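Local structure of subclass B1 metallo-beta-lactamase (6T5L) at residues I34-S39 with I216-H221; S39-D44 with V49-M54. The protein is a zinc-dependent beta-lactamase of subclass B1, a carbapenemase that hydrolyses beta-lactam antibiotics. All coordinates share one frame; numbering follows the deposited sequence.

Contact 1 (I34-S39 with I216-H221). With ZN (zinc ion), chain D.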
# COMPACT_ATOMS: atom_id res chain seq x y z
N ILE A 34 11.26 -6.63 3.46
CA ILE A 34 10.38 -5.84 2.63
C ILE A 34 10.18 -6.55 1.30
O ILE A 34 11.11 -6.67 0.52
CB ILE A 34 10.91 -4.42 2.38
CG1 ILE A 34 10.89 -3.60 3.65
CG2 ILE A 34 10.12 -3.76 1.23
CD1 ILE A 34 9.56 -3.26 4.17
N TYR A 35 8.95 -6.88 1.02
CA TYR A 35 8.51 -7.54 -0.19
C TYR A 35 7.46 -6.62 -0.82
O TYR A 35 6.75 -5.91 -0.11
CB TYR A 35 7.87 -8.91 0.16
CG TYR A 35 8.81 -9.97 0.78
CD1 TYR A 35 9.22 -9.87 2.07
CD2 TYR A 35 9.18 -11.09 0.07
CE1 TYR A 35 10.05 -10.79 2.63
CE2 TYR A 35 10.04 -12.06 0.63
CZ TYR A 35 10.46 -11.90 1.91
OH TYR A 35 11.28 -12.83 2.52
N GLU A 36 7.43 -6.59 -2.14
CA GLU A 36 6.46 -5.87 -2.95
C GLU A 36 5.54 -6.90 -3.61
O GLU A 36 6.01 -7.93 -4.15
CB GLU A 36 7.20 -5.05 -4.02
CG GLU A 36 6.29 -4.30 -4.98
CD GLU A 36 6.95 -3.75 -6.24
OE1 GLU A 36 6.54 -2.63 -6.58
OE2 GLU A 36 7.80 -4.41 -6.92
N HIS A 37 4.23 -6.70 -3.46
CA HIS A 37 3.25 -7.54 -4.14
C HIS A 37 2.65 -6.75 -5.30
O HIS A 37 2.41 -5.54 -5.19
CB HIS A 37 2.18 -8.09 -3.17
CG HIS A 37 1.21 -7.11 -2.57
ND1 HIS A 37 0.13 -6.62 -3.27
CD2 HIS A 37 1.05 -6.68 -1.28
CE1 HIS A 37 -0.63 -5.89 -2.46
NE2 HIS A 37 -0.09 -5.91 -1.25
N ILE A 38 2.50 -7.43 -6.42
CA ILE A 38 1.96 -6.84 -7.65
C ILE A 38 0.81 -7.71 -8.17
O ILE A 38 0.96 -8.94 -8.30
CB ILE A 38 3.05 -6.70 -8.73
CG1 ILE A 38 4.30 -6.01 -8.14
CG2 ILE A 38 2.54 -5.95 -9.99
CD1 ILE A 38 5.45 -5.73 -9.24
N SER A 39 -0.36 -7.08 -8.42
CA SER A 39 -1.54 -7.77 -8.92
C SER A 39 -2.18 -6.88 -9.98
O SER A 39 -1.70 -5.76 -10.27
CB SER A 39 -2.54 -8.15 -7.80
OG SER A 39 -2.95 -6.99 -7.03
N ILE A 216 14.03 2.80 0.01
CA ILE A 216 13.08 1.99 -0.74
C ILE A 216 11.78 2.76 -0.72
O ILE A 216 11.26 3.07 0.35
CB ILE A 216 12.89 0.59 -0.12
CG1 ILE A 216 14.14 -0.28 -0.32
CG2 ILE A 216 11.70 -0.11 -0.76
CD1 ILE A 216 14.10 -1.54 0.45
N VAL A 217 11.28 3.11 -1.90
CA VAL A 217 10.04 3.85 -2.03
C VAL A 217 9.19 3.12 -3.06
O VAL A 217 9.61 2.99 -4.22
CB VAL A 217 10.29 5.31 -2.45
CG1 VAL A 217 8.96 6.03 -2.69
CG2 VAL A 217 11.16 6.04 -1.39
N ILE A 218 8.03 2.64 -2.65
CA ILE A 218 7.21 1.83 -3.55
C ILE A 218 6.00 2.67 -3.95
O ILE A 218 5.19 3.03 -3.09
CB ILE A 218 6.78 0.50 -2.91
CG1 ILE A 218 8.01 -0.36 -2.63
CG2 ILE A 218 5.78 -0.19 -3.83
CD1 ILE A 218 7.71 -1.48 -1.61
N PRO A 219 5.87 3.03 -5.21
CA PRO A 219 4.69 3.76 -5.66
C PRO A 219 3.51 2.81 -5.84
O PRO A 219 3.68 1.59 -5.90
CB PRO A 219 5.12 4.31 -7.01
CG PRO A 219 6.04 3.16 -7.57
CD PRO A 219 6.67 2.53 -6.35
N GLY A 220 2.32 3.39 -6.02
CA GLY A 220 1.10 2.57 -6.16
C GLY A 220 1.08 1.84 -7.47
O GLY A 220 0.49 0.76 -7.59
N HIS A 221 1.74 2.40 -8.49
CA HIS A 221 1.84 1.70 -9.76
C HIS A 221 3.25 1.89 -10.32
O HIS A 221 3.78 2.99 -10.26
CB HIS A 221 0.78 2.26 -10.73
CG HIS A 221 -0.58 2.35 -10.12
ND1 HIS A 221 -1.54 1.37 -10.29
CD2 HIS A 221 -1.14 3.29 -9.33
CE1 HIS A 221 -2.63 1.71 -9.64
NE2 HIS A 221 -2.42 2.87 -9.05
ZN ZN D . -3.75 3.59 -7.59
O HOH W 1 -3.30 5.46 -8.88

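Contact 2 (S39-D44 with V49-M54)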
# COMPACT_ATOMS: atom_id res chain seq x y z
N SER A 39 -0.36 -7.08 -8.42
CA SER A 39 -1.54 -7.77 -8.92
C SER A 39 -2.18 -6.88 -9.98
O SER A 39 -1.70 -5.76 -10.27
CB SER A 39 -2.54 -8.15 -7.80
OG SER A 39 -2.95 -6.99 -7.03
N PHE A 40 -3.21 -7.40 -10.63
CA PHE A 40 -3.67 -6.78 -11.88
C PHE A 40 -5.16 -6.47 -11.82
O PHE A 40 -5.99 -7.36 -11.65
CB PHE A 40 -3.32 -7.68 -13.06
CG PHE A 40 -1.87 -7.99 -13.13
CD1 PHE A 40 -0.98 -7.07 -13.69
CD2 PHE A 40 -1.39 -9.16 -12.63
CE1 PHE A 40 0.35 -7.32 -13.74
CE2 PHE A 40 -0.04 -9.44 -12.68
CZ PHE A 40 0.84 -8.51 -13.22
N LEU A 41 -5.47 -5.20 -11.93
CA LEU A 41 -6.85 -4.77 -12.02
C LEU A 41 -7.35 -5.01 -13.43
O LEU A 41 -6.76 -4.50 -14.38
CB LEU A 41 -6.91 -3.29 -11.66
CG LEU A 41 -7.64 -2.89 -10.40
CD1 LEU A 41 -7.71 -1.37 -10.45
CD2 LEU A 41 -9.04 -3.45 -10.23
N ASN A 42 -8.38 -5.83 -13.60
CA ASN A 42 -9.13 -5.80 -14.85
C ASN A 42 -10.57 -5.46 -14.48
O ASN A 42 -11.34 -6.34 -14.11
CB ASN A 42 -9.02 -7.07 -15.70
CG ASN A 42 -9.79 -6.94 -16.96
N THR A 43 -10.93 -4.19 -14.60
CA THR A 43 -12.27 -3.74 -14.19
C THR A 43 -13.14 -3.33 -15.37
O THR A 43 -14.32 -2.98 -15.17
CB THR A 43 -12.14 -2.58 -13.19
OG1 THR A 43 -13.43 -2.15 -12.72
CG2 THR A 43 -11.38 -1.44 -13.86
N ASP A 44 -12.58 -3.31 -16.57
CA ASP A 44 -13.36 -2.97 -17.75
C ASP A 44 -12.91 -3.87 -18.90
O ASP A 44 -12.15 -4.83 -18.72
CB ASP A 44 -13.25 -1.47 -18.09
CG ASP A 44 -11.83 -1.00 -18.47
OD1 ASP A 44 -11.07 -1.76 -19.11
OD2 ASP A 44 -11.47 0.14 -18.09
N VAL A 49 -4.26 -3.55 -15.36
CA VAL A 49 -3.33 -2.54 -14.87
C VAL A 49 -2.66 -3.09 -13.63
O VAL A 49 -3.33 -3.63 -12.74
CB VAL A 49 -4.03 -1.19 -14.59
CG1 VAL A 49 -3.12 -0.24 -13.89
CG2 VAL A 49 -4.49 -0.57 -15.91
N ALA A 50 -1.34 -2.93 -13.58
CA ALA A 50 -0.55 -3.43 -12.47
C ALA A 50 -0.65 -2.50 -11.26
O ALA A 50 -0.68 -1.27 -11.40
CB ALA A 50 0.91 -3.62 -12.90
N CYS A 51 -0.73 -3.10 -10.09
CA CYS A 51 -1.06 -2.37 -8.87
C CYS A 51 -0.18 -2.94 -7.76
O CYS A 51 -0.06 -4.18 -7.61
CB CYS A 51 -2.56 -2.52 -8.53
SG CYS A 51 -3.74 -1.75 -9.61
N ASN A 52 0.50 -2.05 -7.03
CA ASN A 52 1.52 -2.48 -6.07
C ASN A 52 1.01 -2.40 -4.65
O ASN A 52 0.27 -1.47 -4.30
CB ASN A 52 2.78 -1.61 -6.11
CG ASN A 52 3.47 -1.65 -7.44
OD1 ASN A 52 3.35 -2.64 -8.16
ND2 ASN A 52 4.12 -0.56 -7.81
N GLY A 53 1.46 -3.34 -3.81
CA GLY A 53 1.49 -3.14 -2.39
C GLY A 53 2.78 -3.53 -1.69
O GLY A 53 3.78 -3.90 -2.33
N MET A 54 2.73 -3.49 -0.34
CA MET A 54 3.94 -3.73 0.47
C MET A 54 3.62 -4.81 1.50
O MET A 54 2.58 -4.77 2.21
CB MET A 54 4.56 -2.43 1.18
CG MET A 54 6.04 -2.68 1.73
SD MET A 54 6.91 -1.22 2.13
CE MET A 54 6.06 -0.83 3.73
O HOH W 2 -1.03 -5.82 -5.56

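Contact 1 (I34-S39 with I216-H221)
Glu36 OE2 accepts a hydrogen bond from Asn28 ND2 on the neighbouring strand 25-29, while Glu36 OE1 lies 3.8 Å from Ile218 CG2 across the contact. The Glu36 side chain is extended, with CG anti to the backbone N (chi1 177°), and this carries the acid across the gap to the facing strand. The two side chains meet at a slant. Trp224 also packs on Glu36, in the buried interior.

The rest of the contact is apolar. Ile34 CG2 packs loosely against Ile216 CG2 and Ile218 CD1, 4.4 Å from each. The strand axes run nearly parallel, 15° apart, with a closest approach of 9.6 Å. This is the spacing of two layers joined by side chains.

Beyond the packed isoleucines, the chain turns through Gly220 to His221. His221 NE2 binds the zinc ion at 2.1 Å, and a water lies 2.3 Å from the same zinc. Asp100 and Cys180 supply the other protein ligands. With NE2 on the zinc and ND1 hydrogen-bonded to Ala50 O, both ring nitrogens are engaged, and the ring's rotation is set from two sides. Two sheets packed face to face, with a metal site at one end of the interface, are characteristic of the alpha-beta/beta-alpha sandwich of metallo-beta-lactamases.

Contact 2 (S39-D44 with V49-M54)
Ser39-Leu41 and Val49-Cys51 form an antiparallel pair, in which Phe40 and Ala50 are the non-hydrogen-bonded pair between two hydrogen-bonded ones. Leu41 and Val49 exchange two backbone bonds, each 2.8 Å between N of one residue and O of the other. Ser39 and Cys51 do the same, but less evenly. Ser39 N to Cys51 O is nearly straight (164°), whereas Cys51 N to Ser39 O is bent (134°).

Phe40 and Ala50 lie on one face, where ring atom CE1 comes 3.8 Å from Ala50 CB. Lys48 makes a cation-pi contact with the same ring. On the other face, Leu41 lies alongside the Cys51 thiol, with CB 4.1 Å from SG. Ser39 OG stands between its backbone N and carbonyl carbon (chi1 56°). There it is 2.7 Å from a water that donates to Cys51 O, and it is also hydrogen-bonded to Thr69 N.

The pair is the outer end of the hairpin made by strands 34-41 and 49-58. Strands 25-29 and 61-65 flank the hairpin further in, where Ile38 bonds to Ile26 and Met54 to Phe65. Beside the outer end, the loop with Pro68 and Thr69, just before helix 71-83, packs on Ser39, Leu41 and Cys51.

The two contacts have centres about 11 Å apart and share Ser39 and strand 34-41. Along the chain, contact 2 is nested within the long loop closed by contact 1. Contact 2 joins neighbouring strands within the six-stranded sheet. Contact 1 joins that sheet to strand 216-219, the edge of the five-stranded one. Asn52 bridges them: its N lies 2.9 Å from Gly220 O, a probable hydrogen bond, and its side chain packs against Glu36. The hairpin is thus held to the segment that delivers His221. Both contacts reach the zinc end of the sandwich, consistent with a hairpin bordering the active site, as in other B1 enzymes.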